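Local coordinates for UL144 (Macacine herpesvirus 1, PDB 6NYP), which probably acts as a viral mimic of a tumour necrosis factor receptor, its cysteine-rich ectodomain being likely to bind a cell-surface immune regulator such as BTLA, at residues T52-I64 / C67-K78. Sequence-based numbering, arbitrary orientation.
With NAG (2-acetamido-2-deoxy-beta-D-glucopyranose), chain P.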
ATOM      1  N   THR F  52      20.009  -2.041   3.514  1.00 86.64           N
ATOM      2  CA  THR F  52      21.490  -1.902   3.585  1.00 88.87           C
ATOM      3  C   THR F  52      21.847  -0.848   4.641  1.00 90.95           C
ATOM      4  O   THR F  52      21.181   0.211   4.681  1.00 91.19           O
ATOM      5  CB  THR F  52      22.069  -1.571   2.206  1.00 88.36           C
ATOM      6  OG1 THR F  52      21.699  -2.637   1.329  1.00 91.31           O
ATOM      7  CG2 THR F  52      23.571  -1.399   2.210  1.00 88.66           C
ATOM      8  N   GLN F  53      22.862  -1.137   5.464  1.00 90.84           N
ATOM      9  CA  GLN F  53      23.389  -0.241   6.531  1.00 92.80           C
ATOM     10  C   GLN F  53      23.911   1.052   5.887  1.00 91.00           C
ATOM     11  O   GLN F  53      24.641   0.953   4.862  1.00 79.38           O
ATOM     12  CB  GLN F  53      24.493  -0.964   7.313  1.00 93.59           C
ATOM     13  CG  GLN F  53      24.750  -0.424   8.717  1.00 96.40           C
ATOM     14  CD  GLN F  53      23.650  -0.723   9.711  1.00 94.51           C
ATOM     15  OE1 GLN F  53      23.324   0.108  10.555  1.00 93.80           O
ATOM     16  NE2 GLN F  53      23.043  -1.895   9.605  1.00 91.14           N
ATOM     17  N   CYS F  54      23.525   2.210   6.441  1.00 91.52           N
ATOM     18  CA  CYS F  54      23.951   3.555   5.966  1.00 92.01           C
ATOM     19  C   CYS F  54      25.457   3.731   6.209  1.00 93.18           C
ATOM     20  O   CYS F  54      25.893   3.596   7.377  1.00 91.90           O
ATOM     21  CB  CYS F  54      23.166   4.671   6.650  1.00 95.43           C
ATOM     22  SG  CYS F  54      21.399   4.689   6.236  1.00104.25           S
ATOM     23  N   THR F  55      26.224   3.979   5.143  1.00 91.49           N
ATOM     24  CA  THR F  55      27.696   4.177   5.202  1.00 97.23           C
ATOM     25  C   THR F  55      27.984   5.472   5.966  1.00101.69           C
ATOM     26  O   THR F  55      27.185   6.412   5.855  1.00 93.50           O
ATOM     27  CB  THR F  55      28.339   4.155   3.808  1.00 97.25           C
ATOM     28  OG1 THR F  55      27.837   5.259   3.056  1.00101.49           O
ATOM     29  CG2 THR F  55      28.096   2.853   3.075  1.00 97.55           C
ATOM     30  N   GLU F  56      29.091   5.510   6.708  1.00110.86           N
ATOM     31  CA  GLU F  56      29.554   6.696   7.479  1.00117.76           C
ATOM     32  C   GLU F  56      30.680   7.395   6.707  1.00120.98           C
ATOM     33  O   GLU F  56      31.713   6.738   6.450  1.00123.14           O
ATOM     34  CB  GLU F  56      30.037   6.267   8.867  1.00119.29           C
ATOM     35  CG  GLU F  56      29.068   5.378   9.642  1.00121.07           C
ATOM     36  CD  GLU F  56      28.475   5.952  10.919  1.00122.65           C
ATOM     37  OE1 GLU F  56      27.823   5.184  11.646  1.00115.30           O
ATOM     38  OE2 GLU F  56      28.667   7.156  11.187  1.00132.27           O
ATOM     39  N   CYS F  57      30.502   8.675   6.359  1.00123.59           N
ATOM     40  CA  CYS F  57      31.570   9.546   5.791  1.00127.56           C
ATOM     41  C   CYS F  57      32.631   9.788   6.879  1.00130.08           C
ATOM     42  O   CYS F  57      32.277  10.363   7.927  1.00132.02           O
ATOM     43  CB  CYS F  57      31.036  10.887   5.290  1.00124.37           C
ATOM     44  SG  CYS F  57      29.672  10.796   4.100  1.00115.44           S
ATOM     45  N   GLN F  58      33.870   9.349   6.642  1.00127.24           N
ATOM     46  CA  GLN F  58      34.981   9.366   7.630  1.00128.47           C
ATOM     47  C   GLN F  58      35.411  10.813   7.921  1.00129.26           C
ATOM     48  O   GLN F  58      34.854  11.734   7.288  1.00122.54           O
ATOM     49  CB  GLN F  58      36.130   8.521   7.091  1.00129.31           C
ATOM     50  CG  GLN F  58      36.749   9.072   5.813  1.00126.60           C
ATOM     51  CD  GLN F  58      37.163   7.986   4.850  1.00127.33           C
ATOM     52  OE1 GLN F  58      36.431   7.028   4.612  1.00122.20           O
ATOM     53  NE2 GLN F  58      38.346   8.135   4.274  1.00126.26           N
ATOM     54  N   ASP F  59      36.366  10.987   8.838  1.00134.02           N
ATOM     55  CA  ASP F  59      36.902  12.301   9.299  1.00133.48           C
ATOM     56  C   ASP F  59      37.518  13.081   8.125  1.00131.18           C
ATOM     57  O   ASP F  59      37.432  14.327   8.163  1.00121.30           O
ATOM     58  CB  ASP F  59      37.892  12.132  10.457  1.00133.53           C
ATOM     59  CG  ASP F  59      38.902  11.006  10.291  1.00135.07           C
ATOM     60  OD1 ASP F  59      38.927  10.392   9.203  1.00132.48           O
ATOM     61  OD2 ASP F  59      39.640  10.743  11.255  1.00134.29           O
ATOM     62  N   THR F  60      38.105  12.397   7.131  1.00127.86           N
ATOM     63  CA  THR F  60      38.742  13.015   5.926  1.00128.46           C
ATOM     64  C   THR F  60      37.707  13.208   4.802  1.00131.46           C
ATOM     65  O   THR F  60      38.094  13.141   3.613  1.00121.89           O
ATOM     66  CB  THR F  60      39.956  12.199   5.457  1.00128.03           C
ATOM     67  OG1 THR F  60      40.565  12.883   4.362  1.00130.25           O
ATOM     68  CG2 THR F  60      39.619  10.787   5.030  1.00125.74           C
ATOM     69  N   GLU F  61      36.447  13.480   5.162  1.00136.20           N
ATOM     70  CA  GLU F  61      35.294  13.642   4.229  1.00129.70           C
ATOM     71  C   GLU F  61      34.221  14.520   4.894  1.00128.51           C
ATOM     72  O   GLU F  61      34.234  14.650   6.144  1.00127.34           O
ATOM     73  CB  GLU F  61      34.700  12.278   3.861  1.00127.49           C
ATOM     74  CG  GLU F  61      35.487  11.508   2.812  1.00125.90           C
ATOM     75  CD  GLU F  61      34.968  10.106   2.530  1.00128.21           C
ATOM     76  OE1 GLU F  61      35.185   9.613   1.404  1.00124.25           O
ATOM     77  OE2 GLU F  61      34.351   9.504   3.439  1.00129.05           O
ATOM     78  N   VAL F  62      33.327  15.101   4.085  1.00122.75           N
ATOM     79  CA  VAL F  62      32.105  15.830   4.546  1.00118.81           C
ATOM     80  C   VAL F  62      30.882  15.128   3.947  1.00111.43           C
ATOM     81  O   VAL F  62      30.995  14.626   2.809  1.00103.82           O
ATOM     82  CB  VAL F  62      32.143  17.321   4.156  1.00122.24           C
ATOM     83  CG1 VAL F  62      30.916  18.068   4.659  1.00121.09           C
ATOM     84  CG2 VAL F  62      33.414  18.010   4.629  1.00126.06           C
ATOM     85  N   THR F  63      29.770  15.082   4.689  1.00107.49           N
ATOM     86  CA  THR F  63      28.466  14.537   4.221  1.00103.25           C
ATOM     87  C   THR F  63      27.794  15.586   3.321  1.00100.11           C
ATOM     88  O   THR F  63      27.462  16.682   3.824  1.00 93.52           O
ATOM     89  CB  THR F  63      27.553  14.141   5.389  1.00 96.89           C
ATOM     90  OG1 THR F  63      27.187  15.345   6.060  1.00 98.05           O
ATOM     91  CG2 THR F  63      28.191  13.186   6.375  1.00 94.32           C
ATOM     92  N   ILE F  64      27.622  15.265   2.036  1.00 97.13           N
ATOM     93  CA  ILE F  64      26.949  16.131   1.022  1.00 92.33           C
ATOM     94  C   ILE F  64      25.431  15.976   1.184  1.00 90.32           C
ATOM     95  O   ILE F  64      24.732  17.007   1.202  1.00 93.01           O
ATOM     96  CB  ILE F  64      27.431  15.775  -0.400  1.00 90.33           C
ATOM     97  CG1 ILE F  64      28.932  16.022  -0.570  1.00 86.32           C
ATOM     98  CG2 ILE F  64      26.612  16.511  -1.451  1.00 93.41           C
ATOM     99  CD1 ILE F  64      29.343  17.478  -0.466  1.00 84.58           C
ATOM    100  N   CYS F  67      21.777  10.145   4.975  1.00 84.70           N
ATOM    101  CA  CYS F  67      21.099   8.864   4.648  1.00 84.73           C
ATOM    102  C   CYS F  67      19.589   9.034   4.828  1.00 83.98           C
ATOM    103  O   CYS F  67      19.166   9.350   5.950  1.00 85.01           O
ATOM    104  CB  CYS F  67      21.578   7.702   5.512  1.00 87.58           C
ATOM    105  SG  CYS F  67      21.260   6.091   4.740  1.00 99.94           S
ATOM    106  N   THR F  68      18.821   8.851   3.750  1.00 85.93           N
ATOM    107  CA  THR F  68      17.337   8.774   3.761  1.00 80.37           C
ATOM    108  C   THR F  68      16.938   7.298   3.841  1.00 75.05           C
ATOM    109  O   THR F  68      17.829   6.434   3.834  1.00 71.50           O
ATOM    110  CB  THR F  68      16.723   9.450   2.528  1.00 88.18           C
ATOM    111  OG1 THR F  68      16.909   8.576   1.415  1.00 90.25           O
ATOM    112  CG2 THR F  68      17.317  10.810   2.222  1.00 92.10           C
ATOM    113  N   SER F  69      15.638   7.025   3.888  1.00 74.76           N
ATOM    114  CA  SER F  69      15.062   5.659   3.923  1.00 72.33           C
ATOM    115  C   SER F  69      15.189   4.992   2.546  1.00 74.14           C
ATOM    116  O   SER F  69      14.991   3.764   2.486  1.00 76.61           O
ATOM    117  CB  SER F  69      13.628   5.695   4.394  1.00 73.33           C
ATOM    118  OG  SER F  69      12.826   6.497   3.534  1.00 72.74           O
ATOM    119  N   THR F  70      15.503   5.747   1.483  1.00 73.72           N
ATOM    120  CA  THR F  70      15.574   5.228   0.088  1.00 75.12           C
ATOM    121  C   THR F  70      16.997   5.296  -0.481  1.00 75.40           C
ATOM    122  O   THR F  70      17.272   4.502  -1.399  1.00 87.60           O
ATOM    123  CB  THR F  70      14.617   5.981  -0.845  1.00 76.43           C
ATOM    124  OG1 THR F  70      15.182   7.272  -1.067  1.00 74.05           O
ATOM    125  CG2 THR F  70      13.210   6.093  -0.296  1.00 77.91           C
ATOM    126  N   GLN F  71      17.847   6.215  -0.011  1.00 77.37           N
ATOM    127  CA  GLN F  71      19.193   6.459  -0.608  1.00 82.24           C
ATOM    128  C   GLN F  71      20.274   6.504   0.481  1.00 83.80           C
ATOM    129  O   GLN F  71      19.978   6.961   1.613  1.00 75.66           O
ATOM    130  CB  GLN F  71      19.210   7.722  -1.478  1.00 85.71           C
ATOM    131  CG  GLN F  71      18.167   8.771  -1.114  1.00 91.62           C
ATOM    132  CD  GLN F  71      17.992   9.834  -2.172  1.00 95.60           C
ATOM    133  OE1 GLN F  71      18.309   9.641  -3.346  1.00 93.20           O
ATOM    134  NE2 GLN F  71      17.468  10.977  -1.754  1.00103.42           N
ATOM    135  N   ASN F  72      21.480   6.034   0.127  1.00 79.33           N
ATOM    136  CA  ASN F  72      22.691   5.986   0.992  1.00 83.50           C
ATOM    137  C   ASN F  72      23.199   7.417   1.220  1.00 85.34           C
ATOM    138  O   ASN F  72      22.764   8.317   0.469  1.00 86.08           O
ATOM    139  CB  ASN F  72      23.782   5.118   0.351  1.00 85.08           C
ATOM    140  CG  ASN F  72      24.887   4.720   1.308  1.00 83.43           C
ATOM    141  OD1 ASN F  72      24.780   4.924   2.518  1.00 83.70           O
ATOM    142  ND2 ASN F  72      25.961   4.164   0.771  1.00 79.44           N
ATOM    143  N   THR F  73      24.081   7.623   2.210  1.00 87.53           N
ATOM    144  CA  THR F  73      24.817   8.901   2.429  1.00 90.04           C
ATOM    145  C   THR F  73      25.663   9.205   1.186  1.00 85.89           C
ATOM    146  O   THR F  73      26.068   8.250   0.498  1.00 79.49           O
ATOM    147  CB  THR F  73      25.721   8.868   3.671  1.00 89.07           C
ATOM    148  OG1 THR F  73      26.685   7.830   3.493  1.00 97.88           O
ATOM    149  CG2 THR F  73      24.983   8.624   4.968  1.00 90.79           C
ATOM    150  N   VAL F  74      25.894  10.487   0.903  1.00 89.29           N
ATOM    151  CA  VAL F  74      26.835  10.949  -0.160  1.00 96.46           C
ATOM    152  C   VAL F  74      28.002  11.642   0.542  1.00 98.26           C
ATOM    153  O   VAL F  74      27.731  12.524   1.382  1.00 89.62           O
ATOM    154  CB  VAL F  74      26.150  11.880  -1.180  1.00 97.73           C
ATOM    155  CG1 VAL F  74      27.093  12.255  -2.316  1.00 97.06           C
ATOM    156  CG2 VAL F  74      24.866  11.271  -1.724  1.00 96.87           C
ATOM    157  N   CYS F  75      29.234  11.227   0.226  1.00105.28           N
ATOM    158  CA  CYS F  75      30.495  11.763   0.803  1.00110.15           C
ATOM    159  C   CYS F  75      31.342  12.404  -0.301  1.00114.28           C
ATOM    160  O   CYS F  75      31.288  11.920  -1.450  1.00115.77           O
ATOM    161  CB  CYS F  75      31.302  10.672   1.496  1.00108.25           C
ATOM    162  SG  CYS F  75      30.306   9.606   2.570  1.00108.33           S
ATOM    163  N   ALA F  76      32.079  13.463   0.047  1.00125.01           N
ATOM    164  CA  ALA F  76      33.121  14.104  -0.790  1.00130.81           C
ATOM    165  C   ALA F  76      34.261  14.589   0.112  1.00134.29           C
ATOM    166  O   ALA F  76      34.014  14.825   1.320  1.00135.35           O
ATOM    167  CB  ALA F  76      32.520  15.234  -1.591  1.00129.75           C
ATOM    168  N   SER F  77      35.462  14.736  -0.458  1.00137.05           N
ATOM    169  CA  SER F  77      36.673  15.285   0.207  1.00140.35           C
ATOM    170  C   SER F  77      36.481  16.784   0.481  1.00139.35           C
ATOM    171  O   SER F  77      35.817  17.454  -0.336  1.00139.67           O
ATOM    172  CB  SER F  77      37.903  15.031  -0.632  1.00141.95           C
ATOM    173  OG  SER F  77      37.922  13.694  -1.110  1.00144.19           O
ATOM    174  N   LYS F  78      37.053  17.289   1.580  1.00138.66           N
ATOM    175  CA  LYS F  78      37.017  18.728   1.972  1.00139.74           C
ATOM    176  C   LYS F  78      38.165  19.473   1.278  1.00136.03           C
ATOM    177  O   LYS F  78      37.966  20.226   0.323  1.00121.39           O
ATOM    178  CB  LYS F  78      37.104  18.897   3.494  1.00136.87           C
ATOM    179  CG  LYS F  78      38.250  18.161   4.178  1.00134.04           C
ATOM    180  CD  LYS F  78      37.854  16.823   4.782  1.00133.19           C
ATOM    181  CE  LYS F  78      37.512  16.897   6.255  1.00133.17           C
ATOM    182  NZ  LYS F  78      36.496  17.937   6.545  1.00135.63           N
TER
HETATM  183  C1  NAG P 201      23.138  15.283   8.755  1.00125.65           C
HETATM  184  C2  NAG P 201      23.447  16.741   8.393  1.00126.25           C
HETATM  185  C3  NAG P 201      24.451  17.265   9.418  1.00130.25           C
HETATM  186  C4  NAG P 201      23.868  17.143  10.831  1.00132.26           C
HETATM  187  C5  NAG P 201      23.416  15.700  11.115  1.00127.44           C
HETATM  188  C6  NAG P 201      22.698  15.593  12.460  1.00123.89           C
HETATM  189  C7  NAG P 201      23.196  17.238   5.965  1.00115.05           C
HETATM  190  C8  NAG P 201      23.912  17.484   4.664  1.00106.29           C
HETATM  191  N2  NAG P 201      23.962  16.932   7.031  1.00120.88           N
HETATM  192  O3  NAG P 201      24.795  18.625   9.116  1.00132.75           O
HETATM  193  O4  NAG P 201      24.839  17.592  11.792  1.00126.21           O
HETATM  194  O5  NAG P 201      22.543  15.241  10.068  1.00127.65           O
HETATM  195  O6  NAG P 201      22.417  14.223  12.768  1.00118.00           O
HETATM  196  O7  NAG P 201      21.979  17.331   6.021  1.00114.49           O
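Two disulfides, C54–C67 and C57–C75, form rungs of a TNF-receptor-type cysteine-rich domain, and both cross between 52-64 and 67-78. The SG atoms of C54 and C67 are joined with a C-S-S-C torsion of -70°, those of C57 and C75 with one of -82°. Between the rungs, N72 OD1 accepts two donors. T55 N reaches it at 3.1 Å, in the carbonyl plane and on a lone pair, whereas T55 OG1, also 3.1 Å from N72 OD1, comes in beside the C=O and tilted from its plane. With CG of N72 anti to the backbone N (chi1 -165°), the amide extends across T55 and this pair of bonds limits its rotation. T73 OG1 donates to T55 O at 2.8 Å from above the carbonyl plane, returning a bond to the same threonine. Strand 74-76, which carries C75, pairs antiparallel with strand 62-65, as the bonds demonstrate: V62 N lies 2.9 Å from A76 O, A76 N returns to V62 O, and I64 N meets V74 O at 2.8 Å. On the face carrying V62 and A76, I64 CG1 packs 3.8 Å from A76 CB. The bent K78 chain lays CD 3.6 Å from E61 N, over the Q58–E61 type I turn. The hairpin of strands 62-65 and 74-76 lies near the N66-linked glycan, while C67 and N72 touch Y44 of strand 43-45, which pairs with strand 51-53.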